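PDB 6IMV: endo-beta-1,2-glucanase from Talaromyces funiculosus, which hydrolyses beta-1,2-glucan by cutting internal linkages of the chain, as an endo-acting glycoside hydrolase. Local coordinates for residues G61-W66 and G356-Y361; G42-N47 and S435-V440; A399-M404 and K409-Y414. All coordinates share one frame; numbering follows the deposited sequence.

Contact 1: residues G61-W66 and G356-Y361; sequences GTNIDW and GDVVGY. With NAG (2-acetamido-2-deoxy-beta-D-glucopyranose), chain C; BGC (beta-D-glucopyranose), chain I.
The beta-hairpin of strands 347-352 and 357-362 leans lightly on strand 57-64, where Asn63 meets Gly356 and Val358. Asn63 OD1 comes within 3.9 Å of Gly356 O. The two are oxygens, so this is no hydrogen bond. The same OD1 lies 4.2 Å from Val358 CG2. The amide is fixed from its other end, because Asn63 ND2 bonds to Val73 O on the adjacent strand 71-78. A water 2.8 Å from Ile64 O also lies near Gly356 O, at most a weak link. Strand 57-64 belongs to the large antiparallel sheet, while the hairpin carries part of the sugar-binding pocket. A chi1 of -172° turns the Tyr361 ring to the bound glucose. One ring face lies against the sugar, with glucose C1 3.7 Å from the ring plane, over its centre. Tyr361 CE1 is 3.5 Å from glucose C5. Asp60 OD2 and Asn348 ND2 hydrogen-bond the same sugar. An N-acetylglucosamine of a protein-attached glycan lies by the same hairpin: Val359 CG2 is 3.4 Å from its O5. At Gly360 a side chain would collide with the O7 of that sugar.

Contact 2: residues G42-N47 and S435-V440; sequences GKFHQN and SKVSTV
Phe44 and Lys436 meet through a CH-pi contact. Lys436 CE stands over one face of the Phe44 ring, 4.1 Å from its centroid and 28° off the ring normal. Its closest ring atom is CG, with Phe44 CG to Lys436 CE at 3.6 Å. The lysine chain bends at its last two torsions, which lays its methylenes over the ring before NZ turns to its polar partners. The apolar contact is at the ring edge. There Val437 CG2 lies near the ring plane, 3.8 Å from Phe44 CD2.

The polar bonds lie around this packing. Lys436 NZ forms a salt bridge with Glu41 OE1 and hydrogen bonds to Tyr414 O and Ser416 O, so the buried ammonium has three partners. Within the loop, Gln46 NE2 donates to Lys43 O at 2.8 Å. That bond is nearly straight (165°), lies in the carbonyl plane and uses a lone pair. His45 N bonds to Gly42 O, and His45 is the centre of an inverse gamma turn. Replacing Phe44 by an alanine would probably leave a gap beside Val437 CG2 and let the Lys436 methylenes lose the surface they lie on.

Leu431 of strand 427-432 and Ile49 also touch Phe44, and Trp433 meets its ring edge-to-face. Helix 433-443 follows strand 427-432. The contact thus joins the loop that follows helix 30-41 to the start of helix 433-443, next to a strand of the large sheet.

Contact 3: residues A399-M404 and K409-Y414; sequences AWWRNM and KMQNIY
Gln411 OE1 accepts a hydrogen bond from Arg16 NH1, which ties to the N-terminal region an amide whose other end faces Trp401. Trp401 CH2 is 4.3 Å from Gln411 NE2, and the amide nitrogen approaches the indole obliquely. This is loose packing without a bond.

The second point of contact pairs Met404 with Met410. Met404 O faces the CB-CG bond of Met410, 3.3 Å from Met410 CB and 3.4 Å from Met410 CG. These are close van der Waals contacts and not hydrogen bonds. A chi1 of -77° in Met410 sets CG beside the backbone nitrogen, where it joins CB against the oxygen. The carbonyl near the end of helix 394-405 thus meets the residue that leads into strand 411-412.

The strand side leads into an Asx turn. Asn412 OD1 accepts from Tyr414 N at 2.7 Å, although the bond is bent (140°). The donor is tilted 18° from the carbonyl plane. Asn412 ND2 donates to Thr417 OG1, so both ends of this amide are used. Ile413 CG1 rests 3.5 Å above one face of the Tyr414 ring, toward its rim.

Helix 394-405 packs on helix 30-41 through Trp401, which touches Val37 and Glu41, and on helix 318-337 through Trp400, whose NE1 bonds to Cys487 O. A short connection after helix 394-405 leads to strand 411-412. Met410 is joined by backbone bonds to Thr417 on strand 415-421, within the large antiparallel sheet.

The order along the chain is 42-47, 61-66, 356-361, 399-404, 409-414, 435-440. Contact 2 thus closes a long loop that holds contacts 1 and 3 in series. Their centres lie about 16 Å (1 and 2), 17 Å (1 and 3) and 13 Å (2 and 3) apart. Residues 61-66 and 411-412 share the large antiparallel sheet, whereas 356-361 belongs to a separate two-stranded one. Trp66 O lies 2.9 Å from Lys409 NZ. Contacts 2 and 3 both pack on helix 30-41. The side chain of Phe44 is about 10 Å from bound glucose. The three contacts thus join helices and a hairpin to the large sheet, probably helping to place Tyr361 in the sugar pocket.

Contact 1: residues G61-W66 and G356-Y361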
loop_
_atom_site.group_PDB
_atom_site.type_symbol
_atom_site.label_atom_id
_atom_site.label_comp_id
_atom_site.label_asym_id
_atom_site.label_seq_id
_atom_site.Cartn_x
_atom_site.Cartn_y
_atom_site.Cartn_z
ATOM N N GLY A 61 -5.244 -12.296 -0.362
ATOM C CA GLY A 61 -6.593 -12.137 0.150
ATOM C C GLY A 61 -7.427 -13.378 -0.115
ATOM O O GLY A 61 -6.900 -14.480 -0.190
ATOM N N THR A 62 -8.734 -13.193 -0.279
ATOM C CA THR A 62 -9.634 -14.314 -0.519
ATOM C C THR A 62 -10.883 -13.845 -1.266
ATOM O O THR A 62 -11.371 -12.721 -1.083
ATOM C CB THR A 62 -10.034 -15.013 0.790
ATOM O OG1 THR A 62 -10.874 -16.119 0.457
ATOM C CG2 THR A 62 -10.788 -14.116 1.738
ATOM N N ASN A 63 -11.409 -14.747 -2.096
ATOM C CA ASN A 63 -12.729 -14.606 -2.677
ATOM C C ASN A 63 -13.767 -14.801 -1.571
ATOM O O ASN A 63 -13.520 -15.508 -0.592
ATOM C CB ASN A 63 -12.963 -15.626 -3.788
ATOM C CG ASN A 63 -12.007 -15.458 -4.942
ATOM O OD1 ASN A 63 -12.265 -14.662 -5.840
ATOM N ND2 ASN A 63 -10.912 -16.201 -4.915
ATOM N N ILE A 64 -14.923 -14.161 -1.745
ATOM C CA ILE A 64 -16.073 -14.389 -0.893
ATOM C C ILE A 64 -17.246 -14.770 -1.799
ATOM O O ILE A 64 -17.302 -14.360 -2.973
ATOM C CB ILE A 64 -16.372 -13.167 0.006
ATOM C CG1 ILE A 64 -16.701 -11.904 -0.801
ATOM C CG2 ILE A 64 -15.213 -12.931 0.952
ATOM C CD1 ILE A 64 -16.913 -10.659 0.048
ATOM N N ASP A 65 -18.163 -15.571 -1.250
ATOM C CA ASP A 65 -19.267 -16.134 -2.013
ATOM C C ASP A 65 -20.173 -15.003 -2.518
ATOM O O ASP A 65 -20.544 -14.087 -1.782
ATOM C CB ASP A 65 -20.038 -17.155 -1.178
ATOM C CG ASP A 65 -21.160 -17.829 -1.945
ATOM O OD1 ASP A 65 -20.869 -18.803 -2.636
ATOM O OD2 ASP A 65 -22.308 -17.336 -1.867
ATOM N N TRP A 66 -20.543 -15.100 -3.795
ATOM C CA TRP A 66 -21.357 -14.116 -4.469
ATOM C C TRP A 66 -22.624 -13.779 -3.670
ATOM O O TRP A 66 -22.997 -12.616 -3.578
ATOM C CB TRP A 66 -21.716 -14.588 -5.880
ATOM C CG TRP A 66 -22.535 -13.568 -6.601
ATOM C CD1 TRP A 66 -23.884 -13.585 -6.828
ATOM C CD2 TRP A 66 -22.057 -12.317 -7.122
ATOM N NE1 TRP A 66 -24.266 -12.451 -7.497
ATOM C CE2 TRP A 66 -23.165 -11.656 -7.688
ATOM C CE3 TRP A 66 -20.798 -11.709 -7.178
ATOM C CZ2 TRP A 66 -23.047 -10.417 -8.311
ATOM C CZ3 TRP A 66 -20.686 -10.482 -7.787
ATOM C CH2 TRP A 66 -21.796 -9.845 -8.341
ATOM N N GLY A 356 -17.587 -17.685 -10.136
ATOM C CA GLY A 356 -16.985 -17.269 -8.880
ATOM C C GLY A 356 -15.567 -16.736 -9.060
ATOM O O GLY A 356 -14.903 -16.469 -8.083
ATOM N N ASP A 357 -15.115 -16.555 -10.312
ATOM C CA ASP A 357 -13.761 -16.071 -10.594
ATOM C C ASP A 357 -13.798 -14.573 -10.910
ATOM O O ASP A 357 -14.735 -14.069 -11.532
ATOM C CB ASP A 357 -13.102 -16.797 -11.772
ATOM C CG ASP A 357 -13.060 -18.310 -11.636
ATOM O OD1 ASP A 357 -13.000 -18.796 -10.485
ATOM O OD2 ASP A 357 -13.116 -18.991 -12.678
ATOM N N VAL A 358 -12.738 -13.883 -10.487
ATOM C CA VAL A 358 -12.457 -12.528 -10.896
ATOM C C VAL A 358 -12.027 -12.560 -12.366
ATOM O O VAL A 358 -11.211 -13.405 -12.746
ATOM C CB VAL A 358 -11.383 -11.928 -9.969
ATOM C CG1 VAL A 358 -10.621 -10.777 -10.597
ATOM C CG2 VAL A 358 -12.011 -11.512 -8.650
ATOM N N VAL A 359 -12.564 -11.645 -13.187
ATOM C CA VAL A 359 -12.379 -11.744 -14.641
ATOM C C VAL A 359 -10.990 -11.236 -15.057
ATOM O O VAL A 359 -10.521 -11.570 -16.134
ATOM C CB VAL A 359 -13.500 -11.049 -15.436
ATOM C CG1 VAL A 359 -14.853 -11.670 -15.157
ATOM C CG2 VAL A 359 -13.558 -9.563 -15.196
ATOM N N GLY A 360 -10.320 -10.457 -14.204
ATOM C CA GLY A 360 -8.981 -9.969 -14.504
ATOM C C GLY A 360 -8.547 -8.906 -13.513
ATOM O O GLY A 360 -9.270 -8.603 -12.571
ATOM N N TYR A 361 -7.339 -8.368 -13.718
ATOM C CA TYR A 361 -6.838 -7.251 -12.928
ATOM C C TYR A 361 -6.748 -5.985 -13.794
ATOM O O TYR A 361 -6.197 -6.015 -14.886
ATOM C CB TYR A 361 -5.484 -7.594 -12.315
ATOM C CG TYR A 361 -5.000 -6.558 -11.336
ATOM C CD1 TYR A 361 -5.469 -6.541 -10.036
ATOM C CD2 TYR A 361 -4.105 -5.576 -11.717
ATOM C CE1 TYR A 361 -5.048 -5.591 -9.126
ATOM C CE2 TYR A 361 -3.670 -4.615 -10.821
ATOM C CZ TYR A 361 -4.144 -4.623 -9.520
ATOM O OH TYR A 361 -3.712 -3.694 -8.627
HETATM C C1 NAG C . -13.216 -6.114 -16.688
HETATM C C2 NAG C . -12.390 -6.310 -17.943
HETATM C C3 NAG C . -13.114 -5.650 -19.108
HETATM C C4 NAG C . -14.486 -6.269 -19.280
HETATM C C5 NAG C . -15.249 -6.255 -17.963
HETATM C C6 NAG C . -16.520 -7.092 -18.080
HETATM C C7 NAG C . -10.014 -6.440 -17.344
HETATM C C8 NAG C . -8.706 -5.702 -17.362
HETATM N N2 NAG C . -11.059 -5.754 -17.791
HETATM O O3 NAG C . -12.358 -5.804 -20.296
HETATM O O4 NAG C . -15.198 -5.475 -20.242
HETATM O O5 NAG C . -14.469 -6.765 -16.874
HETATM O O6 NAG C . -17.254 -6.953 -16.869
HETATM O O7 NAG C . -10.105 -7.587 -16.943
HETATM C C2 BGC I . -2.342 -9.581 -8.933
HETATM C C3 BGC I . -3.635 -9.949 -8.184
HETATM C C4 BGC I . -3.713 -9.278 -6.798
HETATM C C5 BGC I . -3.372 -7.785 -6.918
HETATM C C6 BGC I . -3.355 -7.058 -5.571
HETATM C C1 BGC I . -2.124 -8.075 -8.918
HETATM O O1 BGC I . -0.917 -7.665 -9.567
HETATM O O2 BGC I . -2.464 -9.993 -10.284
HETATM O O3 BGC I . -3.748 -11.366 -8.040
HETATM O O4 BGC I . -5.013 -9.452 -6.197
HETATM O O5 BGC I . -2.102 -7.625 -7.563
HETATM O O6 BGC I . -2.299 -7.586 -4.772
HETATM O O HOH W 1 -16.684 -15.262 -5.540
#

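Contact 2: residues G42-N47 and S435-V440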
loop_
_atom_site.group_PDB
_atom_site.type_symbol
_atom_site.label_atom_id
_atom_site.label_comp_id
_atom_site.label_asym_id
_atom_site.label_seq_id
_atom_site.Cartn_x
_atom_site.Cartn_y
_atom_site.Cartn_z
ATOM N N GLY A 42 -10.938 -5.009 10.634
ATOM C CA GLY A 42 -10.232 -5.942 11.492
ATOM C C GLY A 42 -10.657 -7.395 11.321
ATOM O O GLY A 42 -9.868 -8.297 11.575
ATOM N N LYS A 43 -11.899 -7.635 10.888
ATOM C CA LYS A 43 -12.397 -8.997 10.659
ATOM C C LYS A 43 -11.676 -9.655 9.480
ATOM O O LYS A 43 -11.692 -10.885 9.362
ATOM C CB LYS A 43 -13.915 -9.009 10.446
ATOM C CG LYS A 43 -14.728 -8.528 11.639
ATOM C CD LYS A 43 -14.281 -9.138 12.947
ATOM C CE LYS A 43 -15.234 -8.860 14.092
ATOM N NZ LYS A 43 -14.562 -9.090 15.393
ATOM N N PHE A 44 -11.052 -8.844 8.621
ATOM C CA PHE A 44 -10.203 -9.357 7.542
ATOM C C PHE A 44 -9.013 -10.122 8.133
ATOM O O PHE A 44 -8.512 -11.082 7.522
ATOM C CB PHE A 44 -9.739 -8.213 6.639
ATOM C CG PHE A 44 -8.829 -8.600 5.499
ATOM C CD1 PHE A 44 -9.210 -9.564 4.575
ATOM C CD2 PHE A 44 -7.619 -7.954 5.309
ATOM C CE1 PHE A 44 -8.390 -9.890 3.505
ATOM C CE2 PHE A 44 -6.797 -8.282 4.240
ATOM C CZ PHE A 44 -7.185 -9.248 3.341
ATOM N N HIS A 45 -8.571 -9.694 9.326
ATOM C CA HIS A 45 -7.387 -10.250 9.978
ATOM C C HIS A 45 -7.748 -11.568 10.670
ATOM O O HIS A 45 -7.980 -11.589 11.881
ATOM C CB HIS A 45 -6.782 -9.245 10.967
ATOM C CG HIS A 45 -5.443 -9.664 11.466
ATOM N ND1 HIS A 45 -5.290 -10.457 12.584
ATOM C CD2 HIS A 45 -4.202 -9.435 10.990
ATOM C CE1 HIS A 45 -4.008 -10.679 12.788
ATOM N NE2 HIS A 45 -3.318 -10.057 11.827
ATOM N N GLN A 46 -7.789 -12.644 9.883
ATOM C CA GLN A 46 -8.083 -13.993 10.359
ATOM C C GLN A 46 -7.302 -14.997 9.501
ATOM O O GLN A 46 -7.039 -14.753 8.318
ATOM C CB GLN A 46 -9.571 -14.335 10.229
ATOM C CG GLN A 46 -10.498 -13.451 11.043
ATOM C CD GLN A 46 -11.921 -13.960 11.013
ATOM O OE1 GLN A 46 -12.192 -15.066 11.477
ATOM N NE2 GLN A 46 -12.843 -13.154 10.495
ATOM N N ASN A 47 -6.960 -16.135 10.112
ATOM C CA ASN A 47 -6.359 -17.263 9.430
ATOM C C ASN A 47 -7.254 -17.684 8.259
ATOM O O ASN A 47 -8.480 -17.684 8.380
ATOM C CB ASN A 47 -6.134 -18.442 10.380
ATOM C CG ASN A 47 -5.414 -19.580 9.698
ATOM O OD1 ASN A 47 -4.337 -19.382 9.151
ATOM N ND2 ASN A 47 -6.013 -20.761 9.684
ATOM N N SER A 435 -6.616 -3.468 -1.302
ATOM C CA SER A 435 -7.889 -2.715 -1.446
ATOM C C SER A 435 -8.518 -2.357 -0.092
ATOM O O SER A 435 -9.542 -1.695 -0.061
ATOM C CB SER A 435 -8.896 -3.451 -2.318
ATOM O OG SER A 435 -9.509 -4.517 -1.617
ATOM N N LYS A 436 -7.914 -2.788 1.022
ATOM C CA LYS A 436 -8.573 -2.667 2.333
ATOM C C LYS A 436 -7.644 -2.063 3.392
ATOM O O LYS A 436 -8.036 -1.133 4.111
ATOM C CB LYS A 436 -9.052 -4.042 2.785
ATOM C CG LYS A 436 -10.205 -4.614 1.977
ATOM C CD LYS A 436 -10.506 -6.059 2.320
ATOM C CE LYS A 436 -11.004 -6.267 3.731
ATOM N NZ LYS A 436 -12.200 -5.434 3.998
ATOM N N VAL A 437 -6.445 -2.627 3.524
ATOM C CA VAL A 437 -5.561 -2.312 4.637
ATOM C C VAL A 437 -4.625 -1.156 4.262
ATOM O O VAL A 437 -3.985 -0.585 5.150
ATOM C CB VAL A 437 -4.805 -3.565 5.116
ATOM C CG1 VAL A 437 -3.896 -3.276 6.308
ATOM C CG2 VAL A 437 -5.778 -4.676 5.445
ATOM N N SER A 438 -4.569 -0.791 2.970
ATOM C CA SER A 438 -3.977 0.489 2.547
ATOM C C SER A 438 -4.727 1.648 3.237
ATOM O O SER A 438 -4.124 2.555 3.810
ATOM C CB SER A 438 -4.021 0.639 1.046
ATOM O OG SER A 438 -5.327 0.340 0.563
ATOM N N THR A 439 -6.061 1.591 3.178
ATOM C CA THR A 439 -6.930 2.580 3.774
ATOM C C THR A 439 -6.749 2.581 5.297
ATOM O O THR A 439 -6.611 3.633 5.906
ATOM C CB THR A 439 -8.393 2.344 3.396
ATOM O OG1 THR A 439 -8.442 2.266 1.970
ATOM C CG2 THR A 439 -9.305 3.440 3.911
ATOM N N VAL A 440 -6.723 1.391 5.893
ATOM C CA VAL A 440 -6.506 1.259 7.330
ATOM C C VAL A 440 -5.203 1.977 7.706
ATOM O O VAL A 440 -5.192 2.789 8.641
ATOM C CB VAL A 440 -6.511 -0.211 7.780
ATOM C CG1 VAL A 440 -6.036 -0.359 9.225
ATOM C CG2 VAL A 440 -7.884 -0.837 7.589
#

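Contact 3: residues A399-M404 and K409-Y414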
loop_
_atom_site.group_PDB
_atom_site.type_symbol
_atom_site.label_atom_id
_atom_site.label_comp_id
_atom_site.label_asym_id
_atom_site.label_seq_id
_atom_site.Cartn_x
_atom_site.Cartn_y
_atom_site.Cartn_z
ATOM N N ALA A 399 -16.018 10.098 3.467
ATOM C CA ALA A 399 -17.237 10.376 2.695
ATOM C C ALA A 399 -17.183 9.611 1.363
ATOM O O ALA A 399 -18.177 8.976 0.961
ATOM C CB ALA A 399 -17.422 11.859 2.476
ATOM N N TRP A 400 -16.025 9.658 0.696
ATOM C CA TRP A 400 -15.839 8.961 -0.570
ATOM C C TRP A 400 -15.895 7.446 -0.359
ATOM O O TRP A 400 -16.536 6.725 -1.129
ATOM C CB TRP A 400 -14.541 9.401 -1.246
ATOM C CG TRP A 400 -14.693 10.709 -1.951
ATOM C CD1 TRP A 400 -14.337 11.943 -1.490
ATOM C CD2 TRP A 400 -15.259 10.918 -3.255
ATOM N NE1 TRP A 400 -14.652 12.898 -2.408
ATOM C CE2 TRP A 400 -15.218 12.304 -3.500
ATOM C CE3 TRP A 400 -15.817 10.079 -4.222
ATOM C CZ2 TRP A 400 -15.685 12.860 -4.688
ATOM C CZ3 TRP A 400 -16.289 10.629 -5.393
ATOM C CH2 TRP A 400 -16.221 12.001 -5.621
ATOM N N TRP A 401 -15.238 6.978 0.708
ATOM C CA TRP A 401 -15.253 5.584 1.123
ATOM C C TRP A 401 -16.703 5.103 1.314
ATOM O O TRP A 401 -17.099 4.071 0.771
ATOM C CB TRP A 401 -14.426 5.414 2.402
ATOM C CG TRP A 401 -14.145 3.995 2.786
ATOM C CD1 TRP A 401 -13.016 3.277 2.510
ATOM C CD2 TRP A 401 -14.989 3.128 3.568
ATOM N NE1 TRP A 401 -13.099 2.032 3.073
ATOM C CE2 TRP A 401 -14.301 1.907 3.717
ATOM C CE3 TRP A 401 -16.259 3.256 4.144
ATOM C CZ2 TRP A 401 -14.847 0.827 4.409
ATOM C CZ3 TRP A 401 -16.789 2.192 4.839
ATOM C CH2 TRP A 401 -16.094 0.994 4.968
ATOM N N ARG A 402 -17.481 5.864 2.089
ATOM C CA ARG A 402 -18.873 5.554 2.391
ATOM C C ARG A 402 -19.672 5.437 1.086
ATOM O O ARG A 402 -20.419 4.467 0.885
ATOM C CB ARG A 402 -19.484 6.624 3.303
ATOM C CG ARG A 402 -20.983 6.463 3.527
ATOM C CD ARG A 402 -21.596 7.553 4.388
ATOM N NE ARG A 402 -23.050 7.553 4.299
ATOM C CZ ARG A 402 -23.752 7.919 3.228
ATOM N NH1 ARG A 402 -23.154 8.501 2.203
ATOM N NH2 ARG A 402 -25.055 7.670 3.178
ATOM N N ASN A 403 -19.512 6.434 0.210
ATOM C CA ASN A 403 -20.250 6.516 -1.055
ATOM C C ASN A 403 -20.093 5.211 -1.853
ATOM O O ASN A 403 -21.072 4.653 -2.362
ATOM C CB ASN A 403 -19.838 7.736 -1.887
ATOM C CG ASN A 403 -20.905 8.131 -2.888
ATOM O OD1 ASN A 403 -21.961 8.610 -2.502
ATOM N ND2 ASN A 403 -20.644 7.930 -4.169
ATOM N N MET A 404 -18.864 4.707 -1.932
ATOM C CA MET A 404 -18.589 3.451 -2.623
ATOM C C MET A 404 -19.086 2.252 -1.799
ATOM O O MET A 404 -19.691 1.342 -2.361
ATOM C CB MET A 404 -17.094 3.333 -2.917
ATOM C CG MET A 404 -16.632 4.342 -3.955
ATOM S SD MET A 404 -14.876 4.202 -4.338
ATOM C CE MET A 404 -14.183 5.468 -3.277
ATOM N N LYS A 409 -23.438 -4.846 -2.252
ATOM C CA LYS A 409 -22.414 -5.860 -1.976
ATOM C C LYS A 409 -21.057 -5.242 -1.608
ATOM O O LYS A 409 -20.078 -5.946 -1.601
ATOM C CB LYS A 409 -22.196 -6.794 -3.173
ATOM C CG LYS A 409 -23.449 -7.323 -3.854
ATOM C CD LYS A 409 -23.134 -8.223 -5.041
ATOM C CE LYS A 409 -23.052 -9.684 -4.662
ATOM N NZ LYS A 409 -24.395 -10.290 -4.458
ATOM N N MET A 410 -21.004 -3.954 -1.256
ATOM C CA MET A 410 -19.714 -3.290 -1.101
ATOM C C MET A 410 -19.266 -3.251 0.369
ATOM O O MET A 410 -18.162 -2.780 0.661
ATOM C CB MET A 410 -19.740 -1.893 -1.723
ATOM C CG MET A 410 -19.635 -1.944 -3.245
ATOM S SD MET A 410 -18.145 -2.862 -3.784
ATOM C CE MET A 410 -16.854 -1.700 -3.342
ATOM N N GLN A 411 -20.084 -3.798 1.274
ATOM C CA GLN A 411 -19.625 -4.205 2.602
ATOM C C GLN A 411 -19.881 -5.701 2.790
ATOM O O GLN A 411 -20.819 -6.286 2.209
ATOM C CB GLN A 411 -20.313 -3.432 3.731
ATOM C CG GLN A 411 -19.982 -1.952 3.767
ATOM C CD GLN A 411 -20.660 -1.262 4.927
ATOM O OE1 GLN A 411 -21.882 -1.059 4.939
ATOM N NE2 GLN A 411 -19.863 -0.905 5.928
ATOM N N ASN A 412 -19.032 -6.307 3.629
ATOM C CA ASN A 412 -19.099 -7.715 3.971
ATOM C C ASN A 412 -18.648 -7.878 5.428
ATOM O O ASN A 412 -18.208 -6.909 6.039
ATOM C CB ASN A 412 -18.258 -8.548 3.000
ATOM C CG ASN A 412 -16.812 -8.111 2.961
ATOM O OD1 ASN A 412 -16.043 -8.421 3.869
ATOM N ND2 ASN A 412 -16.430 -7.403 1.913
ATOM N N ILE A 413 -18.715 -9.111 5.944
ATOM C CA ILE A 413 -18.373 -9.413 7.351
ATOM C C ILE A 413 -16.865 -9.310 7.596
ATOM O O ILE A 413 -16.423 -9.531 8.728
ATOM C CB ILE A 413 -18.899 -10.794 7.787
ATOM C CG1 ILE A 413 -18.362 -11.941 6.926
ATOM C CG2 ILE A 413 -20.417 -10.800 7.847
ATOM C CD1 ILE A 413 -18.569 -13.306 7.545
ATOM N N TYR A 414 -16.084 -8.977 6.558
ATOM C CA TYR A 414 -14.652 -8.687 6.701
ATOM C C TYR A 414 -14.347 -7.229 6.325
ATOM O O TYR A 414 -13.184 -6.892 6.060
ATOM C CB TYR A 414 -13.836 -9.655 5.837
ATOM C CG TYR A 414 -14.311 -11.087 5.860
ATOM C CD1 TYR A 414 -13.884 -11.972 6.839
ATOM C CD2 TYR A 414 -15.210 -11.556 4.908
ATOM C CE1 TYR A 414 -14.333 -13.286 6.869
ATOM C CE2 TYR A 414 -15.651 -12.865 4.912
ATOM C CZ TYR A 414 -15.213 -13.731 5.898
ATOM O OH TYR A 414 -15.668 -15.013 5.894
#